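Local coordinates for acidocalcisomal pyrophosphatase (Trypanosoma brucei brucei, PDB 5C5V), which probably hydrolyses inorganic pyrophosphate with magnesium as cofactor and carries an EF-hand region alongside its pyrophosphatase domain, at residues R34-N39 and E62-W67; V226-T231 and D287-W292. All blocks are in the same frame, centred on the assembly; numbering follows the deposited sequence.

Overall arrangement
From the N terminus the chain first forms the helices of the EF-hand region. Contact 1 closes a short loop there. It joins helix 26-36 to helix 61-69, and helix 43-53 lies in between. Helix 73-87 and the strands 94-101 and 110-117 come next. Contact 2 then closes a longer loop, from the end of strand 224-227 to helix 285-295. That loop holds strands 238-251 and 254-263. The two loops neither nest nor cross, because the first is complete before the second begins. Their centres are 58 Å apart, on opposite sides of the chain's centre, so each contact ties together a separate part of the molecule.

Contact 1 (R34-N39 and E62-W67); sequences RYLGRN and EKFWAW
Leu36 meets Phe64 and Trp67 in the interior of the helical EF-hand region. The contact joins helix 26-36 to helix 61-69. The backbones stay well apart, with 12.5 Å between the CA atoms of Leu36 and Phe64. Only the side chains bridge this distance, and 84 Å² of surface is buried in all.

The packing is apolar, and a single methyl does the touching. Leu36 CD1 lies 3.8 Å from Trp67 CH2 and 4.2 Å from Phe64 CZ. The second torsion of Leu36 (175°) sets CD1 anti to CA, which extends this branch away from its own helix. The methyl reaches both rings at their edges, near the ring planes. It therefore touches the far end of the indole six-membered ring and the far end of the phenyl, and lies over neither face. Both aromatic side chains leave helix 61-69 with CG anti to the backbone N (chi1 175° for Phe64, 159° for Trp67). These torsions carry the two rings toward helix 26-36 and the same methyl. The side chains of Leu36 and Trp67 approach from opposite directions.

Neighbouring helices complete the core. Met48 of helix 43-53 touches both Leu36 and Trp67, Val83 of helix 73-87 packs on Leu36, and Met9 of helix 3-14 packs on Phe64.

No hydrogen bond crosses between the two segments. Trp67 N bonds to Lys63 O at 2.9 Å within the helix, and Trp67 NE1 makes a weak hydrogen bond to Glu51 OE1. The indole also has a close backbone neighbour at its edge: Phe64 O lies in the ring plane, 3.4 Å from Trp67 CE3.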
ATOM      1  N   ARG A  34       7.730  49.091  20.553  1.00 74.91           N
ATOM      2  CA  ARG A  34       6.304  49.299  20.768  1.00 75.37           C
ATOM      3  C   ARG A  34       5.649  48.043  21.366  1.00 75.35           C
ATOM      4  O   ARG A  34       4.686  48.143  22.123  1.00 75.75           O
ATOM      5  CB  ARG A  34       5.617  49.678  19.455  1.00 75.60           C
ATOM      6  CG  ARG A  34       4.154  50.061  19.599  1.00 76.75           C
ATOM      7  N   TYR A  35       6.169  46.864  21.036  1.00 70.93           N
ATOM      8  CA  TYR A  35       5.601  45.627  21.554  1.00 70.57           C
ATOM      9  C   TYR A  35       6.072  45.324  22.985  1.00 70.71           C
ATOM     10  O   TYR A  35       5.256  45.081  23.872  1.00 71.08           O
ATOM     11  CB  TYR A  35       5.936  44.448  20.633  1.00 69.92           C
ATOM     12  CG  TYR A  35       5.616  43.091  21.221  1.00 69.41           C
ATOM     13  CD1 TYR A  35       4.299  42.677  21.388  1.00 69.72           C
ATOM     14  CD2 TYR A  35       6.625  42.218  21.589  1.00 68.83           C
ATOM     15  CE1 TYR A  35       3.997  41.438  21.927  1.00 69.49           C
ATOM     16  CE2 TYR A  35       6.334  40.977  22.120  1.00 68.86           C
ATOM     17  CZ  TYR A  35       5.020  40.593  22.286  1.00 69.16           C
ATOM     18  OH  TYR A  35       4.736  39.354  22.820  1.00 69.11           O
ATOM     19  N   LEU A  36       7.383  45.330  23.203  1.00 72.99           N
ATOM     20  CA  LEU A  36       7.945  45.061  24.525  1.00 73.52           C
ATOM     21  C   LEU A  36       7.449  46.090  25.537  1.00 74.32           C
ATOM     22  O   LEU A  36       7.244  45.783  26.708  1.00 74.79           O
ATOM     23  CB  LEU A  36       9.469  45.071  24.463  1.00 73.18           C
ATOM     24  CG  LEU A  36      10.069  43.845  23.767  1.00 72.59           C
ATOM     25  CD1 LEU A  36      11.565  44.004  23.633  1.00 72.70           C
ATOM     26  CD2 LEU A  36       9.743  42.574  24.541  1.00 72.22           C
ATOM     27  N   GLY A  37       7.238  47.300  25.038  1.00 75.73           N
ATOM     28  CA  GLY A  37       6.824  48.459  25.798  1.00 76.43           C
ATOM     29  C   GLY A  37       5.338  48.561  26.071  1.00 76.97           C
ATOM     30  O   GLY A  37       4.880  49.490  26.737  1.00 77.78           O
ATOM     31  N   ARG A  38       4.577  47.601  25.574  1.00 76.56           N
ATOM     32  CA  ARG A  38       3.127  47.634  25.705  1.00 77.02           C
ATOM     33  C   ARG A  38       2.637  47.669  27.156  1.00 77.63           C
ATOM     34  O   ARG A  38       1.591  48.236  27.444  1.00 78.25           O
ATOM     35  CB  ARG A  38       2.532  46.418  24.982  1.00 76.48           C
ATOM     36  CG  ARG A  38       1.030  46.475  24.762  1.00 77.12           C
ATOM     37  CD  ARG A  38       0.522  45.265  23.968  1.00 76.83           C
ATOM     38  NE  ARG A  38       1.004  45.262  22.587  1.00 76.33           N
ATOM     39  CZ  ARG A  38       0.307  45.712  21.543  1.00 76.44           C
ATOM     40  NH1 ARG A  38      -0.918  46.198  21.718  1.00 76.70           N
ATOM     41  NH2 ARG A  38       0.834  45.675  20.321  1.00 75.66           N
ATOM     42  N   ASN A  39       3.396  47.105  28.081  1.00 78.45           N
ATOM     43  CA  ASN A  39       2.974  47.151  29.463  1.00 79.24           C
ATOM     44  C   ASN A  39       3.814  48.156  30.216  1.00 79.86           C
ATOM     45  O   ASN A  39       4.071  47.999  31.404  1.00 80.11           O
ATOM     46  CB  ASN A  39       3.064  45.774  30.091  1.00 79.23           C
ATOM     47  CG  ASN A  39       2.053  44.817  29.501  1.00 79.34           C
ATOM     48  OD1 ASN A  39       2.406  43.801  28.890  1.00 78.81           O
ATOM     49  ND2 ASN A  39       0.773  45.154  29.662  1.00 79.40           N
ATOM     50  N   GLU A  62      21.771  37.927  18.230  1.00 76.55           N
ATOM     51  CA  GLU A  62      22.798  37.770  19.251  1.00 77.25           C
ATOM     52  C   GLU A  62      23.025  39.077  20.005  1.00 77.88           C
ATOM     53  O   GLU A  62      23.229  39.068  21.208  1.00 78.46           O
ATOM     54  CB  GLU A  62      24.106  37.273  18.627  1.00 77.22           C
ATOM     55  CG  GLU A  62      24.966  36.426  19.562  1.00 77.85           C
ATOM     56  CD  GLU A  62      24.234  35.214  20.125  1.00 77.72           C
ATOM     57  OE1 GLU A  62      23.558  34.503  19.352  1.00 76.93           O
ATOM     58  OE2 GLU A  62      24.345  34.957  21.350  1.00 78.31           O
ATOM     59  N   LYS A  63      22.970  40.202  19.302  1.00 76.68           N
ATOM     60  CA  LYS A  63      23.116  41.489  19.966  1.00 77.14           C
ATOM     61  C   LYS A  63      21.835  41.864  20.694  1.00 77.45           C
ATOM     62  O   LYS A  63      21.875  42.464  21.758  1.00 78.10           O
ATOM     63  CB  LYS A  63      23.473  42.593  18.971  1.00 77.23           C
ATOM     64  CG  LYS A  63      24.700  42.328  18.112  1.00 77.13           C
ATOM     65  CD  LYS A  63      25.144  43.614  17.416  1.00 77.68           C
ATOM     66  CE  LYS A  63      25.865  43.362  16.093  1.00 77.41           C
ATOM     67  NZ  LYS A  63      26.177  44.682  15.440  1.00 78.04           N
ATOM     68  N   PHE A  64      20.695  41.494  20.128  1.00 74.43           N
ATOM     69  CA  PHE A  64      19.424  41.739  20.788  1.00 74.47           C
ATOM     70  C   PHE A  64      19.370  40.990  22.114  1.00 74.75           C
ATOM     71  O   PHE A  64      18.908  41.531  23.119  1.00 75.26           O
ATOM     72  CB  PHE A  64      18.260  41.324  19.889  1.00 73.90           C
ATOM     73  CG  PHE A  64      16.915  41.433  20.550  1.00 73.92           C
ATOM     74  CD1 PHE A  64      16.302  42.663  20.712  1.00 74.25           C
ATOM     75  CD2 PHE A  64      16.263  40.297  21.006  1.00 73.63           C
ATOM     76  CE1 PHE A  64      15.066  42.755  21.324  1.00 74.59           C
ATOM     77  CE2 PHE A  64      15.028  40.383  21.611  1.00 73.92           C
ATOM     78  CZ  PHE A  64      14.430  41.616  21.772  1.00 74.42           C
ATOM     79  N   TRP A  65      19.855  39.748  22.110  1.00 74.55           N
ATOM     80  CA  TRP A  65      19.928  38.945  23.325  1.00 74.77           C
ATOM     81  C   TRP A  65      20.815  39.628  24.360  1.00 75.71           C
ATOM     82  O   TRP A  65      20.462  39.699  25.533  1.00 76.29           O
ATOM     83  CB  TRP A  65      20.459  37.551  23.017  1.00 74.17           C
ATOM     84  CG  TRP A  65      20.558  36.621  24.209  1.00 74.62           C
ATOM     85  CD1 TRP A  65      21.671  35.948  24.627  1.00 74.79           C
ATOM     86  CD2 TRP A  65      19.503  36.239  25.108  1.00 74.42           C
ATOM     87  NE1 TRP A  65      21.378  35.182  25.732  1.00 74.93           N
ATOM     88  CE2 TRP A  65      20.056  35.342  26.046  1.00 74.79           C
ATOM     89  CE3 TRP A  65      18.148  36.569  25.208  1.00 74.31           C
ATOM     90  CZ2 TRP A  65      19.301  34.770  27.068  1.00 74.95           C
ATOM     91  CZ3 TRP A  65      17.404  36.004  26.229  1.00 74.75           C
ATOM     92  CH2 TRP A  65      17.981  35.111  27.142  1.00 74.80           C
ATOM     93  N   ALA A  66      21.965  40.131  23.915  1.00 76.84           N
ATOM     94  CA  ALA A  66      22.902  40.821  24.788  1.00 77.61           C
ATOM     95  C   ALA A  66      22.247  42.024  25.451  1.00 78.21           C
ATOM     96  O   ALA A  66      22.392  42.231  26.659  1.00 78.89           O
ATOM     97  CB  ALA A  66      24.137  41.253  24.009  1.00 77.66           C
ATOM     98  N   TRP A  67      21.552  42.827  24.650  1.00 79.12           N
ATOM     99  CA  TRP A  67      20.832  43.978  25.166  1.00 79.33           C
ATOM    100  C   TRP A  67      19.806  43.553  26.211  1.00 79.78           C
ATOM    101  O   TRP A  67      19.710  44.152  27.291  1.00 80.75           O
ATOM    102  CB  TRP A  67      20.133  44.735  24.040  1.00 79.09           C
ATOM    103  CG  TRP A  67      19.015  45.578  24.555  1.00 79.77           C
ATOM    104  CD1 TRP A  67      19.110  46.822  25.114  1.00 80.74           C
ATOM    105  CD2 TRP A  67      17.630  45.214  24.616  1.00 79.63           C
ATOM    106  NE1 TRP A  67      17.863  47.263  25.500  1.00 81.03           N
ATOM    107  CE2 TRP A  67      16.939  46.293  25.201  1.00 80.40           C
ATOM    108  CE3 TRP A  67      16.907  44.081  24.228  1.00 78.90           C
ATOM    109  CZ2 TRP A  67      15.556  46.273  25.402  1.00 80.30           C
ATOM    110  CZ3 TRP A  67      15.537  44.063  24.427  1.00 78.86           C
ATOM    111  CH2 TRP A  67      14.876  45.153  25.008  1.00 79.58           C
TER

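Contact 2 (V226-T231 and D287-W292)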
ATOM      1  N   VAL A 226       3.374  -8.250  19.905  1.00 51.39           N
ATOM      2  CA  VAL A 226       3.943  -8.710  18.648  1.00 50.96           C
ATOM      3  C   VAL A 226       3.512  -7.751  17.550  1.00 50.59           C
ATOM      4  O   VAL A 226       2.320  -7.629  17.261  1.00 50.24           O
ATOM      5  CB  VAL A 226       3.477 -10.142  18.308  1.00 51.09           C
ATOM      6  CG1 VAL A 226       4.350 -10.729  17.212  1.00 50.81           C
ATOM      7  CG2 VAL A 226       3.531 -11.012  19.550  1.00 51.83           C
ATOM      8  N   GLU A 227       4.460  -7.059  16.939  1.00 51.87           N
ATOM      9  CA  GLU A 227       4.107  -6.126  15.876  1.00 51.48           C
ATOM     10  C   GLU A 227       4.308  -6.779  14.494  1.00 51.16           C
ATOM     11  O   GLU A 227       5.412  -7.193  14.145  1.00 51.35           O
ATOM     12  CB  GLU A 227       4.932  -4.844  16.009  1.00 51.90           C
ATOM     13  CG  GLU A 227       4.459  -3.700  15.142  1.00 51.64           C
ATOM     14  CD  GLU A 227       4.914  -3.841  13.694  1.00 51.58           C
ATOM     15  OE1 GLU A 227       6.041  -4.340  13.466  1.00 51.57           O
ATOM     16  OE2 GLU A 227       4.151  -3.442  12.786  1.00 51.27           O
ATOM     17  N   ILE A 228       3.238  -6.874  13.715  1.00 52.19           N
ATOM     18  CA  ILE A 228       3.241  -7.773  12.544  1.00 51.99           C
ATOM     19  C   ILE A 228       3.498  -7.060  11.221  1.00 51.73           C
ATOM     20  O   ILE A 228       3.360  -7.647  10.168  1.00 51.49           O
ATOM     21  CB  ILE A 228       1.909  -8.533  12.427  1.00 51.61           C
ATOM     22  CG1 ILE A 228       0.767  -7.558  12.153  1.00 51.53           C
ATOM     23  CG2 ILE A 228       1.640  -9.346  13.688  1.00 51.83           C
ATOM     24  CD1 ILE A 228      -0.604  -8.202  12.164  1.00 51.51           C
ATOM     25  N   GLY A 229       3.882  -5.791  11.281  1.00 53.81           N
ATOM     26  CA  GLY A 229       4.165  -5.043  10.069  1.00 53.79           C
ATOM     27  C   GLY A 229       5.366  -5.600   9.325  1.00 53.72           C
ATOM     28  O   GLY A 229       6.010  -6.546   9.787  1.00 53.84           O
ATOM     29  N   MET A 230       5.661  -5.021   8.167  1.00 54.79           N
ATOM     30  CA  MET A 230       6.700  -5.561   7.302  1.00 54.78           C
ATOM     31  C   MET A 230       8.079  -4.989   7.606  1.00 55.00           C
ATOM     32  O   MET A 230       9.076  -5.526   7.143  1.00 54.99           O
ATOM     33  CB  MET A 230       6.349  -5.312   5.837  1.00 54.63           C
ATOM     34  CG  MET A 230       6.523  -3.872   5.440  1.00 55.08           C
ATOM     35  SD  MET A 230       5.847  -3.510   3.805  1.00 55.71           S
ATOM     36  CE  MET A 230       6.446  -1.806   3.688  1.00 56.17           C
ATOM     37  N   THR A 231       8.132  -3.908   8.389  1.00 52.33           N
ATOM     38  CA  THR A 231       9.390  -3.207   8.660  1.00 52.54           C
ATOM     39  C   THR A 231      10.074  -3.743   9.919  1.00 53.24           C
ATOM     40  O   THR A 231       9.437  -3.891  10.957  1.00 53.22           O
ATOM     41  CB  THR A 231       9.180  -1.690   8.855  1.00 52.90           C
ATOM     42  OG1 THR A 231       8.373  -1.167   7.797  1.00 53.03           O
ATOM     43  CG2 THR A 231      10.510  -0.964   8.882  1.00 52.88           C
ATOM     44  N   ASP A 287      -1.743 -18.088  13.066  1.00 52.78           N
ATOM     45  CA  ASP A 287      -1.407 -19.495  13.337  1.00 53.33           C
ATOM     46  C   ASP A 287       0.074 -19.676  13.685  1.00 53.91           C
ATOM     47  O   ASP A 287       0.419 -20.449  14.582  1.00 54.59           O
ATOM     48  CB  ASP A 287      -1.733 -20.400  12.128  1.00 53.47           C
ATOM     49  CG  ASP A 287      -3.218 -20.710  11.988  1.00 53.37           C
ATOM     50  OD1 ASP A 287      -3.994 -20.453  12.938  1.00 53.31           O
ATOM     51  OD2 ASP A 287      -3.617 -21.228  10.910  1.00 53.64           O
ATOM     52  N   ALA A 288       0.944 -19.005  12.933  1.00 51.62           N
ATOM     53  CA  ALA A 288       2.376 -19.111  13.149  1.00 52.45           C
ATOM     54  C   ALA A 288       2.779 -18.488  14.483  1.00 52.88           C
ATOM     55  O   ALA A 288       3.609 -19.049  15.197  1.00 53.90           O
ATOM     56  CB  ALA A 288       3.137 -18.460  12.007  1.00 52.47           C
ATOM     57  N   ILE A 289       2.191 -17.335  14.818  1.00 53.05           N
ATOM     58  CA  ILE A 289       2.447 -16.687  16.109  1.00 53.10           C
ATOM     59  C   ILE A 289       2.052 -17.599  17.267  1.00 53.51           C
ATOM     60  O   ILE A 289       2.855 -17.841  18.169  1.00 54.31           O
ATOM     61  CB  ILE A 289       1.689 -15.344  16.233  1.00 52.42           C
ATOM     62  CG1 ILE A 289       2.324 -14.302  15.317  1.00 52.19           C
ATOM     63  CG2 ILE A 289       1.729 -14.829  17.661  1.00 52.49           C
ATOM     64  CD1 ILE A 289       1.549 -13.000  15.235  1.00 51.42           C
ATOM     65  N   ARG A 290       0.834 -18.132  17.219  1.00 54.37           N
ATOM     66  CA  ARG A 290       0.352 -19.025  18.273  1.00 54.97           C
ATOM     67  C   ARG A 290       1.265 -20.240  18.405  1.00 55.94           C
ATOM     68  O   ARG A 290       1.623 -20.638  19.521  1.00 56.52           O
ATOM     69  CB  ARG A 290      -1.089 -19.472  18.008  1.00 54.38           C
ATOM     70  CG  ARG A 290      -1.662 -20.468  19.039  1.00 54.97           C
ATOM     71  CD  ARG A 290      -3.180 -20.644  18.870  1.00 54.01           C
ATOM     72  NE  ARG A 290      -3.480 -20.686  17.448  1.00 54.30           N
ATOM     73  CZ  ARG A 290      -4.471 -20.032  16.856  1.00 53.41           C
ATOM     74  NH1 ARG A 290      -5.319 -19.302  17.555  1.00 53.14           N
ATOM     75  NH2 ARG A 290      -4.610 -20.131  15.550  1.00 53.31           N
ATOM     76  N   GLU A 291       1.658 -20.811  17.270  1.00 53.78           N
ATOM     77  CA  GLU A 291       2.475 -22.019  17.268  1.00 55.00           C
ATOM     78  C   GLU A 291       3.902 -21.766  17.758  1.00 55.87           C
ATOM     79  O   GLU A 291       4.438 -22.536  18.550  1.00 56.82           O
ATOM     80  CB  GLU A 291       2.508 -22.633  15.860  1.00 55.13           C
ATOM     81  CG  GLU A 291       3.419 -23.855  15.748  1.00 56.58           C
ATOM     82  CD  GLU A 291       2.894 -25.095  16.462  1.00 57.21           C
ATOM     83  OE1 GLU A 291       1.748 -25.091  16.972  1.00 56.50           O
ATOM     84  OE2 GLU A 291       3.644 -26.094  16.518  1.00 58.37           O
ATOM     85  N   TRP A 292       4.516 -20.693  17.277  1.00 52.84           N
ATOM     86  CA  TRP A 292       5.840 -20.315  17.735  1.00 53.77           C
ATOM     87  C   TRP A 292       5.864 -20.166  19.282  1.00 54.13           C
ATOM     88  O   TRP A 292       6.730 -20.722  19.964  1.00 55.14           O
ATOM     89  CB  TRP A 292       6.267 -19.014  17.060  1.00 53.37           C
ATOM     90  CG  TRP A 292       7.737 -18.764  17.121  1.00 54.67           C
ATOM     91  CD1 TRP A 292       8.665 -19.038  16.141  1.00 55.45           C
ATOM     92  CD2 TRP A 292       8.467 -18.197  18.217  1.00 55.06           C
ATOM     93  NE1 TRP A 292       9.923 -18.667  16.572  1.00 56.55           N
ATOM     94  CE2 TRP A 292       9.827 -18.150  17.838  1.00 56.33           C
ATOM     95  CE3 TRP A 292       8.105 -17.728  19.480  1.00 54.97           C
ATOM     96  CZ2 TRP A 292      10.820 -17.655  18.679  1.00 57.32           C
ATOM     97  CZ3 TRP A 292       9.091 -17.237  20.312  1.00 55.80           C
ATOM     98  CH2 TRP A 292      10.432 -17.205  19.908  1.00 57.04           C
TER
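Ile289 packs against Val226 and Ile228, joining helix 285-295 to the end of strand 224-227 in the pyrophosphatase domain. All three side chains are buried, and Trp196 packs on both Val226 and Ile289.

The CB of Ile289 points toward the strand but stays 5.4 Å from Val226 CG1. Its CG2 branch is 4.6 Å from Val226 CG2, a loose approach. The CG1 branch comes a little nearer, with Ile289 CG1 4.5 Å from Val226 CG1. The second torsion is extended (173°) and carries CD1 outward from the helix. This terminal methyl makes the real contact: Ile289 CD1 is 4.1 Å from Val226 CG1 and 4.0 Å from Ile228 CG2. Val226 meets it tip to tip, whereas the Ile228 side chain crosses it at about a right angle.

Glu227, between the two partners, points away from the helix. Its OE2 accepts the N-H of Gly229 at 2.8 Å, from well above the carboxylate plane, which helps to hold the turn after the strand.

Asp224, a magnesium ligand, begins the same strand, and the Val226 side chain is about 9 Å from the bound imidodiphosphate. The contact thus packs the helix onto a strand that leads out of the active site. Helix 285-295 lies against the sheet here, with its Phe293 on Val226 and its Cys285 on Ile228, while strands 254-263 and 238-251 also pack against Ile228.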